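Local structure of hypothetical protein TM1553 (Thermotoga maritima, 1VRM) at residues Y19-F24 with V30-S35; N122-V125 with E129-E132; D213-D218 with G261-T266; F95-D100 with T138-V143. The protein probably acts as an ApbE-type flavin transferase that attaches FMN to other proteins. All blocks are in the same frame, centred on the assembly; numbering follows the deposited sequence.

Contact 1: residues Y19-F24 with V30-S35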
loop_
_atom_site.group_PDB
_atom_site.type_symbol
_atom_site.label_atom_id
_atom_site.label_comp_id
_atom_site.label_asym_id
_atom_site.label_seq_id
_atom_site.Cartn_x
_atom_site.Cartn_y
_atom_site.Cartn_z
ATOM N N TYR A 19 11.345 21.882 -6.305
ATOM C CA TYR A 19 10.269 21.888 -7.273
ATOM C C TYR A 19 9.220 20.891 -6.850
ATOM O O TYR A 19 9.558 19.769 -6.427
ATOM C CB TYR A 19 10.823 21.461 -8.599
ATOM C CG TYR A 19 9.787 21.201 -9.674
ATOM C CD1 TYR A 19 9.068 22.240 -10.247
ATOM C CD2 TYR A 19 9.542 19.943 -10.092
ATOM C CE1 TYR A 19 8.122 21.992 -11.232
ATOM C CE2 TYR A 19 8.645 19.660 -11.075
ATOM C CZ TYR A 19 7.901 20.694 -11.638
ATOM O OH TYR A 19 7.001 20.445 -12.656
ATOM N N GLU A 20 7.956 21.255 -7.048
ATOM C CA GLU A 20 6.836 20.355 -6.758
ATOM C C GLU A 20 5.984 20.066 -8.000
ATOM O O GLU A 20 5.675 20.973 -8.783
ATOM C CB GLU A 20 5.985 20.980 -5.657
ATOM C CG GLU A 20 4.804 20.203 -5.233
ATOM C CD GLU A 20 4.349 20.674 -3.820
ATOM O OE1 GLU A 20 5.072 21.454 -3.189
ATOM O OE2 GLU A 20 3.300 20.226 -3.355
ATOM N N LEU A 21 5.685 18.789 -8.219
ATOM C CA LEU A 21 4.823 18.313 -9.279
ATOM C C LEU A 21 3.703 17.511 -8.591
ATOM O O LEU A 21 4.014 16.536 -7.877
ATOM C CB LEU A 21 5.564 17.433 -10.245
ATOM C CG LEU A 21 4.902 16.879 -11.521
ATOM C CD1 LEU A 21 4.381 18.007 -12.406
ATOM C CD2 LEU A 21 5.861 16.040 -12.304
ATOM N N ARG A 22 2.440 17.917 -8.777
ATOM C CA ARG A 22 1.276 17.176 -8.265
ATOM C C ARG A 22 0.448 16.657 -9.386
ATOM O O ARG A 22 0.243 17.361 -10.358
ATOM C CB ARG A 22 0.408 18.001 -7.370
ATOM C CG ARG A 22 1.093 18.437 -6.133
ATOM C CD ARG A 22 0.140 18.928 -5.153
ATOM N NE ARG A 22 0.764 19.830 -4.229
ATOM C CZ ARG A 22 0.229 20.239 -3.080
ATOM N NH1 ARG A 22 -0.962 19.805 -2.698
ATOM N NH2 ARG A 22 0.905 21.101 -2.336
ATOM N N ASP A 23 -0.070 15.438 -9.252
ATOM C CA ASP A 23 -0.908 14.827 -10.295
ATOM C C ASP A 23 -1.686 13.677 -9.618
ATOM O O ASP A 23 -1.733 13.597 -8.377
ATOM C CB ASP A 23 -0.061 14.333 -11.479
ATOM C CG ASP A 23 -0.845 14.349 -12.835
ATOM O OD1 ASP A 23 -2.025 13.884 -12.907
ATOM O OD2 ASP A 23 -0.270 14.824 -13.835
ATOM N N PHE A 24 -2.285 12.828 -10.456
ATOM C CA PHE A 24 -3.092 11.719 -10.021
ATOM C C PHE A 24 -2.476 10.468 -10.656
ATOM O O PHE A 24 -2.245 10.399 -11.884
ATOM C CB PHE A 24 -4.551 11.967 -10.411
ATOM C CG PHE A 24 -5.126 13.153 -9.708
ATOM C CD1 PHE A 24 -5.657 13.028 -8.479
ATOM C CD2 PHE A 24 -5.056 14.408 -10.261
ATOM C CE1 PHE A 24 -6.182 14.122 -7.772
ATOM C CE2 PHE A 24 -5.561 15.531 -9.551
ATOM C CZ PHE A 24 -6.107 15.370 -8.303
ATOM N N VAL A 30 -0.775 12.236 -6.059
ATOM C CA VAL A 30 0.661 12.107 -5.851
ATOM C C VAL A 30 1.306 13.479 -5.821
ATOM O O VAL A 30 0.795 14.422 -6.434
ATOM C CB VAL A 30 1.336 11.193 -6.895
ATOM C CG1 VAL A 30 0.673 9.821 -6.916
ATOM C CG2 VAL A 30 1.295 11.783 -8.271
ATOM N N ARG A 31 2.418 13.585 -5.106
ATOM C CA ARG A 31 3.167 14.814 -4.968
ATOM C C ARG A 31 4.636 14.448 -5.019
ATOM O O ARG A 31 5.097 13.518 -4.314
ATOM C CB ARG A 31 2.776 15.492 -3.675
ATOM C CG ARG A 31 3.483 16.746 -3.348
ATOM C CD ARG A 31 2.907 17.152 -2.014
ATOM N NE ARG A 31 3.425 18.419 -1.619
ATOM C CZ ARG A 31 3.406 18.871 -0.385
ATOM N NH1 ARG A 31 2.913 18.122 0.597
ATOM N NH2 ARG A 31 3.913 20.070 -0.147
ATOM N N ILE A 32 5.381 15.122 -5.863
ATOM C CA ILE A 32 6.772 14.809 -6.055
ATOM C C ILE A 32 7.541 16.101 -5.740
ATOM O O ILE A 32 7.268 17.114 -6.353
ATOM C CB ILE A 32 7.015 14.385 -7.503
ATOM C CG1 ILE A 32 6.211 13.129 -7.901
ATOM C CG2 ILE A 32 8.510 14.159 -7.756
ATOM C CD1 ILE A 32 5.902 13.060 -9.374
ATOM N N VAL A 33 8.456 16.077 -4.786
ATOM C CA VAL A 33 9.134 17.297 -4.325
ATOM C C VAL A 33 10.614 16.969 -4.370
ATOM O O VAL A 33 11.083 16.027 -3.724
ATOM C CB VAL A 33 8.730 17.680 -2.931
ATOM C CG1 VAL A 33 9.617 18.771 -2.392
ATOM C CG2 VAL A 33 7.260 18.045 -2.901
ATOM N N VAL A 34 11.336 17.705 -5.208
ATOM C CA VAL A 34 12.710 17.347 -5.554
ATOM C C VAL A 34 13.572 18.581 -5.677
ATOM O O VAL A 34 13.165 19.600 -6.217
ATOM C CB VAL A 34 12.797 16.356 -6.757
ATOM C CG1 VAL A 34 12.337 16.978 -8.043
ATOM C CG2 VAL A 34 14.187 15.745 -6.834
ATOM N N SER A 35 14.804 18.439 -5.177
ATOM C CA SER A 35 15.864 19.441 -5.380
ATOM C C SER A 35 17.093 18.754 -5.935
ATOM O O SER A 35 17.466 17.696 -5.473
ATOM C CB SER A 35 16.186 20.140 -4.077
ATOM O OG SER A 35 17.316 21.024 -4.204
#

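Contact 2: residues N122-V125 with E129-E132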
loop_
_atom_site.group_PDB
_atom_site.type_symbol
_atom_site.label_atom_id
_atom_site.label_comp_id
_atom_site.label_asym_id
_atom_site.label_seq_id
_atom_site.Cartn_x
_atom_site.Cartn_y
_atom_site.Cartn_z
ATOM N N ASN A 122 -21.833 -0.711 -8.853
ATOM C CA ASN A 122 -21.555 -2.076 -8.362
ATOM C C ASN A 122 -21.229 -2.154 -6.868
ATOM O O ASN A 122 -21.226 -3.245 -6.296
ATOM C CB ASN A 122 -20.410 -2.738 -9.118
ATOM C CG ASN A 122 -20.605 -2.708 -10.604
ATOM O OD1 ASN A 122 -19.663 -2.449 -11.371
ATOM N ND2 ASN A 122 -21.832 -2.963 -11.031
ATOM N N LEU A 123 -20.962 -1.027 -6.220
ATOM C CA LEU A 123 -20.659 -1.081 -4.793
ATOM C C LEU A 123 -21.887 -1.613 -4.051
ATOM O O LEU A 123 -22.991 -1.096 -4.196
ATOM C CB LEU A 123 -20.260 0.281 -4.238
ATOM C CG LEU A 123 -18.920 0.829 -4.717
ATOM C CD1 LEU A 123 -18.888 2.330 -4.421
ATOM C CD2 LEU A 123 -17.759 0.099 -4.071
ATOM N N ARG A 124 -21.696 -2.667 -3.266
ATOM C CA ARG A 124 -22.797 -3.310 -2.571
ATOM C C ARG A 124 -22.286 -4.146 -1.428
ATOM O O ARG A 124 -21.120 -4.483 -1.399
ATOM C CB ARG A 124 -23.612 -4.194 -3.530
ATOM C CG ARG A 124 -22.900 -5.411 -4.020
ATOM C CD ARG A 124 -23.733 -6.154 -5.000
ATOM N NE ARG A 124 -22.966 -7.286 -5.446
ATOM C CZ ARG A 124 -23.099 -8.515 -4.973
ATOM N NH1 ARG A 124 -24.016 -8.831 -4.081
ATOM N NH2 ARG A 124 -22.294 -9.455 -5.443
ATOM N N VAL A 125 -23.184 -4.485 -0.507
ATOM C CA VAL A 125 -22.908 -5.418 0.560
ATOM C C VAL A 125 -23.345 -6.805 0.093
ATOM O O VAL A 125 -24.548 -7.059 -0.031
ATOM C CB VAL A 125 -23.647 -5.069 1.880
ATOM C CG1 VAL A 125 -23.285 -5.995 2.983
ATOM C CG2 VAL A 125 -23.381 -3.569 2.276
ATOM N N GLU A 129 -23.698 -15.678 2.396
ATOM C CA GLU A 129 -23.496 -16.832 1.539
ATOM C C GLU A 129 -22.523 -16.528 0.372
ATOM O O GLU A 129 -21.645 -17.349 0.069
ATOM C CB GLU A 129 -24.856 -17.335 1.059
ATOM C CG GLU A 129 -24.833 -18.419 0.119
ATOM C CD GLU A 129 -26.194 -19.134 0.027
ATOM O OE1 GLU A 129 -27.234 -18.587 0.466
ATOM O OE2 GLU A 129 -26.202 -20.263 -0.468
ATOM N N GLU A 130 -22.636 -15.355 -0.234
ATOM C CA GLU A 130 -21.753 -14.960 -1.346
ATOM C C GLU A 130 -20.314 -14.814 -0.864
ATOM O O GLU A 130 -19.389 -15.218 -1.516
ATOM C CB GLU A 130 -22.192 -13.636 -1.939
ATOM C CG GLU A 130 -23.425 -13.673 -2.836
ATOM C CD GLU A 130 -23.608 -12.296 -3.444
ATOM O OE1 GLU A 130 -24.209 -11.424 -2.745
ATOM O OE2 GLU A 130 -23.036 -12.075 -4.554
ATOM N N ILE A 131 -20.159 -14.240 0.321
ATOM C CA ILE A 131 -18.833 -13.995 0.876
ATOM C C ILE A 131 -18.176 -15.317 1.249
ATOM O O ILE A 131 -16.984 -15.520 0.997
ATOM C CB ILE A 131 -18.890 -13.030 2.082
ATOM C CG1 ILE A 131 -19.213 -11.634 1.591
ATOM C CG2 ILE A 131 -17.582 -13.058 2.864
ATOM C CD1 ILE A 131 -19.796 -10.748 2.579
ATOM N N GLU A 132 -18.943 -16.224 1.857
ATOM C CA GLU A 132 -18.412 -17.542 2.208
ATOM C C GLU A 132 -17.937 -18.311 0.987
ATOM O O GLU A 132 -16.882 -18.901 1.024
ATOM C CB GLU A 132 -19.410 -18.380 2.959
ATOM C CG GLU A 132 -19.679 -17.900 4.377
#

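Contact 3: residues D213-D218 with G261-T266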
loop_
_atom_site.group_PDB
_atom_site.type_symbol
_atom_site.label_atom_id
_atom_site.label_comp_id
_atom_site.label_asym_id
_atom_site.label_seq_id
_atom_site.Cartn_x
_atom_site.Cartn_y
_atom_site.Cartn_z
ATOM N N ASP A 213 -5.585 12.895 11.626
ATOM C CA ASP A 213 -6.714 12.372 12.376
ATOM C C ASP A 213 -7.659 11.645 11.431
ATOM O O ASP A 213 -8.085 12.197 10.439
ATOM C CB ASP A 213 -7.393 13.552 13.069
ATOM C CG ASP A 213 -8.517 13.156 13.975
ATOM O OD1 ASP A 213 -8.908 11.974 14.040
ATOM O OD2 ASP A 213 -9.036 14.083 14.665
ATOM N N PRO A 214 -7.931 10.363 11.679
ATOM C CA PRO A 214 -8.893 9.681 10.779
ATOM C C PRO A 214 -10.332 10.211 10.896
ATOM O O PRO A 214 -11.192 9.858 10.081
ATOM C CB PRO A 214 -8.839 8.221 11.230
ATOM C CG PRO A 214 -8.097 8.177 12.479
ATOM C CD PRO A 214 -7.355 9.454 12.697
ATOM N N ARG A 215 -10.578 11.070 11.872
ATOM C CA ARG A 215 -11.917 11.669 12.078
ATOM C C ARG A 215 -11.837 13.178 12.346
ATOM O O ARG A 215 -12.591 13.723 13.166
ATOM C CB ARG A 215 -12.668 10.971 13.201
ATOM C CG ARG A 215 -13.053 9.510 12.911
ATOM C CD ARG A 215 -14.027 9.368 11.721
ATOM N NE ARG A 215 -14.508 7.996 11.651
ATOM C CZ ARG A 215 -13.917 7.029 10.955
ATOM N NH1 ARG A 215 -12.808 7.292 10.242
ATOM N NH2 ARG A 215 -14.430 5.821 10.984
ATOM N N GLY A 216 -10.935 13.848 11.662
ATOM C CA GLY A 216 -10.848 15.279 11.772
ATOM C C GLY A 216 -9.881 15.858 10.808
ATOM O O GLY A 216 -9.184 15.133 10.116
ATOM N N ASP A 217 -9.807 17.178 10.792
ATOM C CA ASP A 217 -8.936 17.852 9.871
ATOM C C ASP A 217 -7.585 18.178 10.514
ATOM O O ASP A 217 -6.712 18.720 9.859
ATOM C CB ASP A 217 -9.621 19.127 9.362
ATOM C CG ASP A 217 -10.634 18.857 8.243
ATOM O OD1 ASP A 217 -10.651 17.730 7.686
ATOM O OD2 ASP A 217 -11.397 19.807 7.923
ATOM N N ASP A 218 -7.436 17.806 11.782
ATOM C CA ASP A 218 -6.247 18.099 12.581
ATOM C C ASP A 218 -5.214 16.995 12.404
ATOM O O ASP A 218 -5.503 15.934 11.876
ATOM C CB ASP A 218 -6.618 18.190 14.067
ATOM C CG ASP A 218 -7.332 16.919 14.588
ATOM O OD1 ASP A 218 -8.446 16.588 14.076
ATOM O OD2 ASP A 218 -6.797 16.272 15.540
ATOM N N GLY A 261 -12.807 -2.253 14.074
ATOM C CA GLY A 261 -12.134 -1.998 15.334
ATOM C C GLY A 261 -10.980 -1.020 15.258
ATOM O O GLY A 261 -10.445 -0.618 16.292
ATOM N N VAL A 262 -10.667 -0.561 14.046
ATOM C CA VAL A 262 -9.460 0.249 13.792
ATOM C C VAL A 262 -9.774 1.375 12.800
ATOM O O VAL A 262 -10.440 1.154 11.783
ATOM C CB VAL A 262 -8.308 -0.634 13.197
ATOM C CG1 VAL A 262 -7.026 0.205 13.034
ATOM C CG2 VAL A 262 -8.052 -1.838 14.049
ATOM N N TRP A 263 -9.347 2.600 13.096
ATOM C CA TRP A 263 -9.522 3.712 12.203
ATOM C C TRP A 263 -8.310 3.931 11.287
ATOM O O TRP A 263 -8.449 4.202 10.075
ATOM C CB TRP A 263 -9.875 4.988 12.947
ATOM C CG TRP A 263 -11.295 5.009 13.490
ATOM C CD1 TRP A 263 -12.326 4.173 13.174
ATOM C CD2 TRP A 263 -11.844 5.986 14.400
ATOM N NE1 TRP A 263 -13.472 4.550 13.863
ATOM C CE2 TRP A 263 -13.200 5.667 14.600
ATOM C CE3 TRP A 263 -11.319 7.099 15.028
ATOM C CZ2 TRP A 263 -14.027 6.429 15.439
ATOM C CZ3 TRP A 263 -12.158 7.855 15.865
ATOM C CH2 TRP A 263 -13.468 7.506 16.056
ATOM N N SER A 264 -7.114 3.823 11.854
ATOM C CA SER A 264 -5.899 3.895 11.017
ATOM C C SER A 264 -4.693 3.246 11.636
ATOM O O SER A 264 -4.623 3.052 12.855
ATOM C CB SER A 264 -5.566 5.321 10.642
ATOM O OG SER A 264 -5.187 6.070 11.766
ATOM N N VAL A 265 -3.760 2.850 10.779
ATOM C CA VAL A 265 -2.470 2.344 11.245
ATOM C C VAL A 265 -1.412 3.015 10.371
ATOM O O VAL A 265 -1.539 3.001 9.146
ATOM C CB VAL A 265 -2.337 0.824 11.058
ATOM C CG1 VAL A 265 -0.895 0.359 11.331
ATOM C CG2 VAL A 265 -3.352 0.039 11.913
ATOM N N THR A 266 -0.404 3.589 11.021
ATOM C CA THR A 266 0.693 4.314 10.382
ATOM C C THR A 266 1.980 3.583 10.726
ATOM O O THR A 266 2.214 3.268 11.909
ATOM C CB THR A 266 0.808 5.779 10.924
ATOM O OG1 THR A 266 -0.422 6.519 10.643
ATOM C CG2 THR A 266 1.987 6.450 10.333
#

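Contact 4: residues F95-D100 with T138-V143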
loop_
_atom_site.group_PDB
_atom_site.type_symbol
_atom_site.label_atom_id
_atom_site.label_comp_id
_atom_site.label_asym_id
_atom_site.label_seq_id
_atom_site.Cartn_x
_atom_site.Cartn_y
_atom_site.Cartn_z
ATOM N N PHE A 95 5.063 -11.206 1.715
ATOM C CA PHE A 95 4.402 -10.475 2.818
ATOM C C PHE A 95 3.177 -11.192 3.363
ATOM O O PHE A 95 2.874 -11.092 4.538
ATOM C CB PHE A 95 4.048 -9.040 2.429
ATOM C CG PHE A 95 5.216 -8.077 2.463
ATOM C CD1 PHE A 95 5.721 -7.630 3.670
ATOM C CD2 PHE A 95 5.784 -7.612 1.289
ATOM C CE1 PHE A 95 6.806 -6.710 3.688
ATOM C CE2 PHE A 95 6.833 -6.721 1.307
ATOM C CZ PHE A 95 7.363 -6.297 2.511
ATOM N N ALA A 96 2.422 -11.854 2.487
ATOM C CA ALA A 96 1.268 -12.630 2.912
ATOM C C ALA A 96 1.729 -13.768 3.845
ATOM O O ALA A 96 1.168 -13.963 4.919
ATOM C CB ALA A 96 0.509 -13.156 1.745
ATOM N N GLU A 97 2.828 -14.430 3.478
ATOM C CA GLU A 97 3.361 -15.482 4.333
ATOM C C GLU A 97 3.845 -14.918 5.678
ATOM O O GLU A 97 3.573 -15.483 6.742
ATOM C CB GLU A 97 4.456 -16.227 3.593
ATOM C CG GLU A 97 4.940 -17.402 4.386
ATOM C CD GLU A 97 5.693 -18.372 3.520
ATOM O OE1 GLU A 97 5.027 -19.080 2.725
ATOM O OE2 GLU A 97 6.943 -18.420 3.636
ATOM N N LEU A 98 4.525 -13.786 5.642
ATOM C CA LEU A 98 5.060 -13.187 6.844
ATOM C C LEU A 98 3.955 -12.816 7.819
ATOM O O LEU A 98 4.141 -12.857 9.046
ATOM C CB LEU A 98 5.836 -11.919 6.470
ATOM C CG LEU A 98 6.450 -11.107 7.583
ATOM C CD1 LEU A 98 7.540 -11.948 8.263
ATOM C CD2 LEU A 98 6.998 -9.813 6.998
ATOM N N THR A 99 2.802 -12.397 7.284
ATOM C CA THR A 99 1.692 -11.929 8.119
ATOM C C THR A 99 0.537 -12.953 8.291
ATOM O O THR A 99 -0.576 -12.583 8.695
ATOM C CB THR A 99 1.175 -10.558 7.586
ATOM O OG1 THR A 99 0.667 -10.754 6.256
ATOM C CG2 THR A 99 2.265 -9.565 7.543
ATOM N N ASP A 100 0.781 -14.221 7.931
ATOM C CA ASP A 100 -0.206 -15.267 7.964
ATOM C C ASP A 100 -1.471 -14.877 7.266
ATOM O O ASP A 100 -2.580 -15.143 7.737
ATOM C CB ASP A 100 -0.494 -15.669 9.411
ATOM C CG ASP A 100 0.782 -16.119 10.157
ATOM O OD1 ASP A 100 1.627 -16.814 9.559
ATOM O OD2 ASP A 100 0.945 -15.763 11.346
ATOM N N THR A 138 -10.047 -17.286 -2.441
ATOM C CA THR A 138 -9.177 -16.288 -1.789
ATOM C C THR A 138 -8.075 -17.076 -1.126
ATOM O O THR A 138 -8.346 -18.140 -0.630
ATOM C CB THR A 138 -9.968 -15.547 -0.697
ATOM O OG1 THR A 138 -11.124 -14.938 -1.302
ATOM C CG2 THR A 138 -9.124 -14.467 0.002
ATOM N N GLY A 139 -6.847 -16.573 -1.165
ATOM C CA GLY A 139 -5.756 -17.179 -0.370
ATOM C C GLY A 139 -4.460 -17.173 -1.166
ATOM O O GLY A 139 -4.411 -17.721 -2.287
ATOM N N TYR A 140 -3.410 -16.586 -0.590
ATOM C CA TYR A 140 -2.146 -16.411 -1.355
ATOM C C TYR A 140 -1.502 -17.706 -1.786
ATOM O O TYR A 140 -0.724 -17.732 -2.741
ATOM C CB TYR A 140 -1.115 -15.594 -0.579
ATOM C CG TYR A 140 -0.544 -16.288 0.614
ATOM C CD1 TYR A 140 -1.249 -16.342 1.820
ATOM C CD2 TYR A 140 0.717 -16.891 0.556
ATOM C CE1 TYR A 140 -0.698 -16.975 2.957
ATOM C CE2 TYR A 140 1.246 -17.546 1.660
ATOM C CZ TYR A 140 0.538 -17.575 2.840
ATOM O OH TYR A 140 1.090 -18.218 3.931
ATOM N N LYS A 141 -1.770 -18.784 -1.067
ATOM C CA LYS A 141 -1.205 -20.078 -1.435
ATOM C C LYS A 141 -1.709 -20.612 -2.783
ATOM O O LYS A 141 -1.165 -21.578 -3.320
ATOM C CB LYS A 141 -1.421 -21.101 -0.318
ATOM C CG LYS A 141 -0.691 -20.738 0.977
ATOM C CD LYS A 141 -1.077 -21.708 2.101
ATOM C CE LYS A 141 -0.372 -21.353 3.393
ATOM N NZ LYS A 141 -0.646 -22.382 4.444
ATOM N N ASN A 142 -2.733 -19.968 -3.347
ATOM C CA ASN A 142 -3.282 -20.318 -4.652
ATOM C C ASN A 142 -2.509 -19.693 -5.802
ATOM O O ASN A 142 -2.849 -19.898 -6.952
ATOM C CB ASN A 142 -4.748 -19.930 -4.720
ATOM C CG ASN A 142 -5.583 -20.742 -3.800
ATOM O OD1 ASN A 142 -5.694 -21.982 -3.957
ATOM N ND2 ASN A 142 -6.181 -20.082 -2.797
ATOM N N VAL A 143 -1.514 -18.864 -5.499
ATOM C CA VAL A 143 -0.629 -18.336 -6.550
ATOM C C VAL A 143 0.609 -19.202 -6.627
ATOM O O VAL A 143 1.367 -19.285 -5.635
ATOM C CB VAL A 143 -0.195 -16.915 -6.244
ATOM C CG1 VAL A 143 0.596 -16.313 -7.443
ATOM C CG2 VAL A 143 -1.434 -16.061 -5.903
#

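Contact 1: residues Y19-F24 with V30-S35
Tyr19-Phe24 and Val30-Ser35 are the arms of an antiparallel beta hairpin at one margin of the main sheet; strand 19-25 is outermost, and strand 28-35 pairs with strand 186-191 on its other side. Three hydrogen-bonded pairs, Tyr19 with Val34, Leu21 with Ile32 and Asp23 with Val30, alternate with the non-hydrogen-bonded pairs Glu20-Val33 and Arg22-Arg31. One face carries Tyr19, Leu21, Asp23, Val30, Ile32 and Val34, with Leu21 CD2 beside Ile32 CD1 at 4.2 Å; Tyr19, Asp23 and Val34 touch helix 41-58. The other face carries Val33 and three charged side chains. Glu20 keeps CG anti to its backbone N (chi1 -180°), and its extended chain brings OE2 into a salt bridge with Arg31 NE, met from above the carboxylate plane. The bond is bent (136°), and 2.5 Å from Glu20 OE2 to Arg31 NE is unusually short, so the exact length is doubtful. The same oxygen takes weak bonds from Arg22 NE and NH2, both at 2.7 Å. Arg22 and Arg31 run side by side, Arg22 NH2 lying over one face of the Arg31 guanidinium, 3.7 Å from Arg31 NE. A single carboxylate oxygen joins two arginines in one salt-bridge network and probably lets their guanidinium groups lie this close.

Contact 2: residues N122-V125 with E129-E132
Arg124 and Glu130 reach for each other from opposite directions and meet, guanidinium to carboxylate, in a bidentate, end-on salt bridge. Arg124 NH1 donates to Glu130 OE1 at 2.9 Å, and Arg124 NH2 to Glu130 OE2, also at 2.9 Å. Both bonds are within about 16° of straight. Each oxygen is approached on its syn lone pair, the side of its partner oxygen, and both lie close to the guanidinium plane. The planes of the two flat groups are 20° apart, close to coplanar, and the paired bonds resist rotation of either group about the line joining them. The reach comes from the chains: Arg124 runs fully extended from CG to NE, and a turn at chi4 of 98° sets the guanidinium across the end of that chain, presenting NH1 and NH2 to the acid. Glu130 is likewise extended beyond CG, its CB directed from the helix toward the loop. Its OE1 also accepts from the backbone N of Ser127, just ahead of the helix. The pair lies at the surface and joins the loop Asn122-Val125 to helix 128-135 just after it, a short-range closure of the chain. Helix 108-114 supplies Leu113 and Trp114: Arg124 and Glu130 both touch Leu113, while Val125 and Ile131 pack on Trp114, and the backbone of Arg124 is hydrogen-bonded to that of Trp114.

Contact 3: residues D213-D218 with G261-T266
One face of the Trp263 indole is covered by Arg215, whose guanidinium stacks on the ring with the planes 28° apart. Arg215 CZ sits 3.8 Å from the centroid of the Trp263 five-membered ring, almost on its normal, a cation-pi contact. Farther back along the same side chain, Arg215 CG lies 3.6 Å from the centroid of the six-membered ring, a CH-pi contact. A bend at chi2 (-63°) folds Arg215 so that both its aliphatic and its charged parts rest on the one face. Pro214 CG touches Trp263 CB at 3.7 Å and Ser264 OG at 3.7 Å, joining the loop to the strand beside the indole. The guanidinium is steadied by two further oxygens: Arg215 NH1 donates to Pro214 O, 3.0 Å away, and NH2 forms a salt bridge with Asp235. Within the loop, Asp213 OD1 accepts from Arg215 N at 2.9 Å, an Asx turn. Trp263 and Ser264 together face Val307, a classic beta bulge where strand 262-269 turns a corner. Charge, dispersion and hydrogen bonding thus act on one arginine, and its positive charge is probably balanced by Asp235 while its flat group packs the loop onto the bulged strand.

Contact 4: residues F95-D100 with T138-V143
Ala96 and Tyr140 carry the apolar part of this contact, which sets the last turn of helix 83-98 against the short 3-10 segment 140-142. Ala96 CB stands over one face of the tyrosine ring, nearest its root, at 3.5 Å from Tyr140 CG. This is a CH-pi contact, with Ala96 CB 3.8 Å from the ring centroid and 25° off the normal. Tyr140 holds CG between its backbone N and carbonyl carbon (chi1 69°), which lays the ring along the helix surface. Toward its outer end the same face passes under Glu97 N, and Tyr140 OH packs against Glu97 CA at 3.6 Å and Glu97 CB at 3.9 Å. The opposite face is met by Lys141 CG, so the ring is sandwiched between the helix and its own neighbour in sequence.

No hydrogen bond crosses between the segments; the polar bonds shape each one separately. Gly139 O accepts from both Asn142 N and Asn142 ND2, the latter at 3.0 Å, which closes the turn that presents Tyr140. On the helix side, Phe95 O takes Thr99 N and Thr99 OG1 from opposite faces of its plane, the hydroxyl bond measuring 2.8 Å. Outside the segments, Asp104 OD2 accepts from Tyr140 N and Thr106 OG1 from Gly139 N, tying the loop after the helix to the same turn.

The helix finishes in a Schellman motif, with Asp100 at positive phi as C-prime residue and its N bonded to Glu97 O, and the tyrosine packs on this last turn: an aromatic side chain laid across a capped helix C-terminus.

Along the chain contact 1 comes first, at the N-terminal hairpin; contact 4 then spans 95-143 and encloses contact 2, and contact 3 follows. Contacts 1 and 3 both reach the same antiparallel sheet, at strands 19-25 and 28-35 and at strand 262-269, with centres 25 Å apart. Contact 4 joins the end of helix 83-98 to the loop after helix 128-135, and contact 2 joins that second helix to the loop before it; their nearest atoms are about 6 Å apart, without touching. Contact 1 lies across the chain's centre from both, its centre 38 Å from that of contact 2. Helix 272-296 is reached by residues of both contacts 3 and 4, linking sheet and helical region.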